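Local coordinates for hypothetical UPF0204 protein AF0625 (Archaeoglobus fulgidus, PDB 1YQE) that probably hydrolyses D-aminoacyl-tRNAs to free tRNA and D-amino acids as a zinc-dependent deacylase, countering the toxicity of mischarged tRNA, at residues F223-V232 with V250-A261. Numbering follows the deposited sequence.
Sequences FEHLTAEFLV and VNSAVKKIVNEA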
loop_
_atom_site.group_PDB
_atom_site.type_symbol
_atom_site.label_atom_id
_atom_site.label_comp_id
_atom_site.label_asym_id
_atom_site.label_seq_id
_atom_site.Cartn_x
_atom_site.Cartn_y
_atom_site.Cartn_z
ATOM N N PHE A 223 15.237 0.145 -12.461
ATOM C CA PHE A 223 15.980 -0.965 -13.074
ATOM C C PHE A 223 17.491 -1.000 -12.845
ATOM O O PHE A 223 18.032 -2.029 -12.441
ATOM C CB PHE A 223 15.734 -1.030 -14.590
ATOM C CG PHE A 223 14.352 -1.493 -14.982
ATOM C CD1 PHE A 223 13.454 -1.970 -14.032
ATOM C CD2 PHE A 223 13.956 -1.459 -16.320
ATOM C CE1 PHE A 223 12.183 -2.408 -14.405
ATOM C CE2 PHE A 223 12.687 -1.893 -16.706
ATOM C CZ PHE A 223 11.800 -2.369 -15.745
ATOM N N GLU A 224 18.164 0.114 -13.115
ATOM C CA GLU A 224 19.617 0.197 -12.974
ATOM C C GLU A 224 20.140 0.034 -11.554
ATOM O O GLU A 224 21.311 -0.294 -11.352
ATOM C CB GLU A 224 20.131 1.528 -13.525
ATOM C CG GLU A 224 19.888 1.762 -15.005
ATOM C CD GLU A 224 18.414 1.908 -15.351
ATOM O OE1 GLU A 224 17.652 2.440 -14.515
ATOM O OE2 GLU A 224 18.026 1.504 -16.471
ATOM N N HIS A 225 19.281 0.264 -10.570
ATOM C CA HIS A 225 19.683 0.160 -9.175
ATOM C C HIS A 225 19.230 -1.120 -8.489
ATOM O O HIS A 225 19.600 -1.376 -7.345
ATOM C CB HIS A 225 19.173 1.373 -8.400
ATOM C CG HIS A 225 19.869 2.649 -8.756
ATOM N ND1 HIS A 225 21.179 2.905 -8.410
ATOM C CD2 HIS A 225 19.441 3.737 -9.438
ATOM C CE1 HIS A 225 21.528 4.097 -8.859
ATOM N NE2 HIS A 225 20.491 4.623 -9.487
ATOM N N LEU A 226 18.426 -1.919 -9.183
ATOM C CA LEU A 226 17.945 -3.175 -8.619
ATOM C C LEU A 226 19.031 -4.234 -8.713
ATOM O O LEU A 226 19.824 -4.234 -9.651
ATOM C CB LEU A 226 16.724 -3.684 -9.387
ATOM C CG LEU A 226 15.404 -2.919 -9.379
ATOM C CD1 LEU A 226 14.452 -3.611 -10.348
ATOM C CD2 LEU A 226 14.808 -2.886 -7.970
ATOM N N THR A 227 19.068 -5.130 -7.733
ATOM C CA THR A 227 20.021 -6.234 -7.735
ATOM C C THR A 227 19.201 -7.492 -7.485
ATOM O O THR A 227 18.072 -7.411 -7.005
ATOM C CB THR A 227 21.072 -6.104 -6.618
ATOM O OG1 THR A 227 20.419 -6.087 -5.344
ATOM C CG2 THR A 227 21.888 -4.823 -6.800
ATOM N N ALA A 228 19.754 -8.649 -7.819
ATOM C CA ALA A 228 19.040 -9.893 -7.601
ATOM C C ALA A 228 18.754 -10.066 -6.111
ATOM O O ALA A 228 17.677 -10.522 -5.735
ATOM C CB ALA A 228 19.856 -11.067 -8.122
ATOM N N GLU A 229 19.709 -9.683 -5.261
ATOM C CA GLU A 229 19.526 -9.827 -3.818
ATOM C C GLU A 229 18.453 -8.894 -3.264
ATOM O O GLU A 229 17.720 -9.256 -2.343
ATOM C CB GLU A 229 20.854 -9.609 -3.080
ATOM C CG GLU A 229 20.751 -9.790 -1.568
ATOM C CD GLU A 229 20.011 -11.067 -1.168
ATOM O OE1 GLU A 229 20.416 -12.166 -1.609
ATOM O OE2 GLU A 229 19.020 -10.968 -0.405
ATOM N N PHE A 230 18.359 -7.690 -3.818
ATOM C CA PHE A 230 17.343 -6.755 -3.366
ATOM C C PHE A 230 15.970 -7.329 -3.715
ATOM O O PHE A 230 15.039 -7.255 -2.915
ATOM C CB PHE A 230 17.512 -5.395 -4.045
ATOM C CG PHE A 230 16.630 -4.322 -3.469
ATOM C CD1 PHE A 230 16.877 -3.809 -2.203
ATOM C CD2 PHE A 230 15.538 -3.840 -4.188
ATOM C CE1 PHE A 230 16.055 -2.828 -1.655
ATOM C CE2 PHE A 230 14.707 -2.860 -3.650
ATOM C CZ PHE A 230 14.966 -2.353 -2.385
ATOM N N LEU A 231 15.843 -7.894 -4.913
ATOM C CA LEU A 231 14.571 -8.482 -5.323
ATOM C C LEU A 231 14.198 -9.661 -4.429
ATOM O O LEU A 231 13.023 -9.870 -4.134
ATOM C CB LEU A 231 14.621 -8.927 -6.787
ATOM C CG LEU A 231 14.560 -7.792 -7.816
ATOM C CD1 LEU A 231 14.565 -8.381 -9.227
ATOM C CD2 LEU A 231 13.298 -6.962 -7.594
ATOM N N VAL A 232 15.192 -10.432 -3.998
ATOM C CA VAL A 232 14.925 -11.565 -3.113
ATOM C C VAL A 232 14.382 -11.047 -1.784
ATOM O O VAL A 232 13.464 -11.635 -1.204
ATOM C CB VAL A 232 16.202 -12.397 -2.853
ATOM C CG1 VAL A 232 15.987 -13.334 -1.671
ATOM C CG2 VAL A 232 16.553 -13.197 -4.098
ATOM N N VAL A 250 10.151 -4.238 -19.005
ATOM C CA VAL A 250 11.427 -4.843 -18.641
ATOM C C VAL A 250 12.337 -5.117 -19.839
ATOM O O VAL A 250 11.874 -5.501 -20.915
ATOM C CB VAL A 250 11.221 -6.175 -17.880
ATOM C CG1 VAL A 250 10.314 -5.955 -16.670
ATOM C CG2 VAL A 250 10.631 -7.224 -18.813
ATOM N N ASN A 251 13.635 -4.909 -19.647
ATOM C CA ASN A 251 14.606 -5.172 -20.699
ATOM C C ASN A 251 15.326 -6.465 -20.333
ATOM O O ASN A 251 15.127 -7.001 -19.242
ATOM C CB ASN A 251 15.607 -4.017 -20.822
ATOM C CG ASN A 251 16.192 -3.605 -19.490
ATOM O OD1 ASN A 251 16.642 -4.443 -18.711
ATOM N ND2 ASN A 251 16.197 -2.305 -19.225
ATOM N N SER A 252 16.153 -6.975 -21.237
ATOM C CA SER A 252 16.866 -8.218 -20.973
ATOM C C SER A 252 17.780 -8.131 -19.757
ATOM O O SER A 252 18.021 -9.134 -19.084
ATOM C CB SER A 252 17.664 -8.641 -22.209
ATOM O OG SER A 252 18.252 -7.519 -22.839
ATOM N N ALA A 253 18.282 -6.937 -19.466
ATOM C CA ALA A 253 19.167 -6.758 -18.320
ATOM C C ALA A 253 18.423 -7.003 -17.012
ATOM O O ALA A 253 18.889 -7.752 -16.151
ATOM C CB ALA A 253 19.757 -5.353 -18.327
ATOM N N VAL A 254 17.263 -6.373 -16.863
ATOM C CA VAL A 254 16.485 -6.539 -15.645
ATOM C C VAL A 254 15.855 -7.932 -15.579
ATOM O O VAL A 254 15.674 -8.477 -14.493
ATOM C CB VAL A 254 15.392 -5.433 -15.518
ATOM C CG1 VAL A 254 14.337 -5.600 -16.591
ATOM C CG2 VAL A 254 14.774 -5.465 -14.125
ATOM N N LYS A 255 15.537 -8.516 -16.733
ATOM C CA LYS A 255 14.954 -9.856 -16.740
ATOM C C LYS A 255 15.959 -10.859 -16.183
ATOM O O LYS A 255 15.587 -11.866 -15.587
ATOM C CB LYS A 255 14.533 -10.270 -18.157
ATOM C CG LYS A 255 13.380 -9.445 -18.717
ATOM C CD LYS A 255 12.629 -10.173 -19.834
ATOM C CE LYS A 255 13.529 -10.491 -21.020
ATOM N NZ LYS A 255 12.783 -11.225 -22.082
ATOM N N LYS A 256 17.242 -10.571 -16.368
ATOM C CA LYS A 256 18.286 -11.449 -15.868
ATOM C C LYS A 256 18.283 -11.482 -14.340
ATOM O O LYS A 256 18.317 -12.554 -13.737
ATOM C CB LYS A 256 19.657 -10.987 -16.369
ATOM C CG LYS A 256 20.805 -11.875 -15.908
ATOM C CD LYS A 256 22.145 -11.337 -16.382
ATOM C CE LYS A 256 23.301 -12.175 -15.852
ATOM N NZ LYS A 256 24.618 -11.624 -16.283
ATOM N N ILE A 257 18.238 -10.311 -13.712
ATOM C CA ILE A 257 18.242 -10.263 -12.259
ATOM C C ILE A 257 16.915 -10.773 -11.711
ATOM O O ILE A 257 16.865 -11.314 -10.615
ATOM C CB ILE A 257 18.524 -8.844 -11.728
ATOM C CG1 ILE A 257 17.371 -7.906 -12.065
ATOM C CG2 ILE A 257 19.827 -8.322 -12.328
ATOM C CD1 ILE A 257 17.563 -6.505 -11.528
ATOM N N VAL A 258 15.841 -10.600 -12.476
ATOM C CA VAL A 258 14.539 -11.102 -12.046
ATOM C C VAL A 258 14.622 -12.625 -11.977
ATOM O O VAL A 258 14.240 -13.228 -10.980
ATOM C CB VAL A 258 13.414 -10.689 -13.031
ATOM C CG1 VAL A 258 12.218 -11.629 -12.900
ATOM C CG2 VAL A 258 12.987 -9.257 -12.745
ATOM N N ASN A 259 15.133 -13.237 -13.041
ATOM C CA ASN A 259 15.274 -14.690 -13.095
ATOM C C ASN A 259 16.226 -15.183 -12.011
ATOM O O ASN A 259 16.011 -16.241 -11.424
ATOM C CB ASN A 259 15.772 -15.123 -14.478
ATOM C CG ASN A 259 14.678 -15.077 -15.529
ATOM O OD1 ASN A 259 14.936 -15.266 -16.717
ATOM N ND2 ASN A 259 13.448 -14.837 -15.093
ATOM N N GLU A 260 17.271 -14.407 -11.746
ATOM C CA GLU A 260 18.229 -14.761 -10.706
ATOM C C GLU A 260 17.488 -14.812 -9.371
ATOM O O GLU A 260 17.582 -15.792 -8.630
ATOM C CB GLU A 260 19.351 -13.716 -10.620
ATOM C CG GLU A 260 20.295 -13.683 -11.814
ATOM C CD GLU A 260 21.410 -12.654 -11.660
ATOM O OE1 GLU A 260 21.122 -11.440 -11.658
ATOM O OE2 GLU A 260 22.583 -13.060 -11.538
ATOM N N ALA A 261 16.743 -13.746 -9.082
ATOM C CA ALA A 261 15.979 -13.630 -7.843
ATOM C C ALA A 261 14.936 -14.735 -7.715
ATOM O O ALA A 261 14.751 -15.310 -6.640
ATOM C CB ALA A 261 15.303 -12.256 -7.773
HETATM O O HOH W 1 17.999 -1.452 -17.075
#
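Val254 lays both methyls over one face of the Phe223 ring: CG1 stands 4.1 Å from the ring centroid and only 10° off the normal, a CH-pi contact, while CG2 reaches the ring at CD1. With CG1 held between the backbone N and the carbonyl carbon (chi1 67°), both methyls of Val254 are turned to the aromatic. The far end of the ring meets Val250, whose CA lies 3.7 Å from Phe223 CE2.

Beyond the ring the contact is mainly aliphatic. Ile257 sends CD1 to Leu226 CB, at 3.6 Å, and its CG1 toward Leu231 CD1, which also touches Val258. Where Ala228 faces Ile257 the CA atoms come within 4.7 Å, Ala228 having only a methyl to accommodate; that methyl also packs on Glu260 CB. Ala261 CB rests 3.5 Å from Leu231 CB, with Val232 CG2 alongside. The axes of 228-232 and 252-261 approach to 8.2 Å and cross at -51°.

No direct hydrogen bond spans the two segments; one water does so instead, donating to Glu224 OE2 and accepting from Asn251 ND2. Asn251 OD1 receives Val254 N at 2.7 Å in a nearly straight bond, so the amide uses its oxygen to cap the helix and its nitrogen to hold the water; the cap probably helps fix the amide's orientation. Thr227 is the matching N-cap of the other helix, its OG1 accepting from Phe230 N.

Beneath the pair, Val194 of strand 189-194 touches Phe223, Leu231, Val254 and Val258, and Ile245 of strand 242-245 supports Val250 and Val258. Strand 212-218, helix 228-238, strand 242-245, helix 252-265 and strand 268-271 form two consecutive beta-alpha-beta crossovers, whose neighbouring helices pack against a four-stranded parallel sheet, as is characteristic of layered alpha/beta folds.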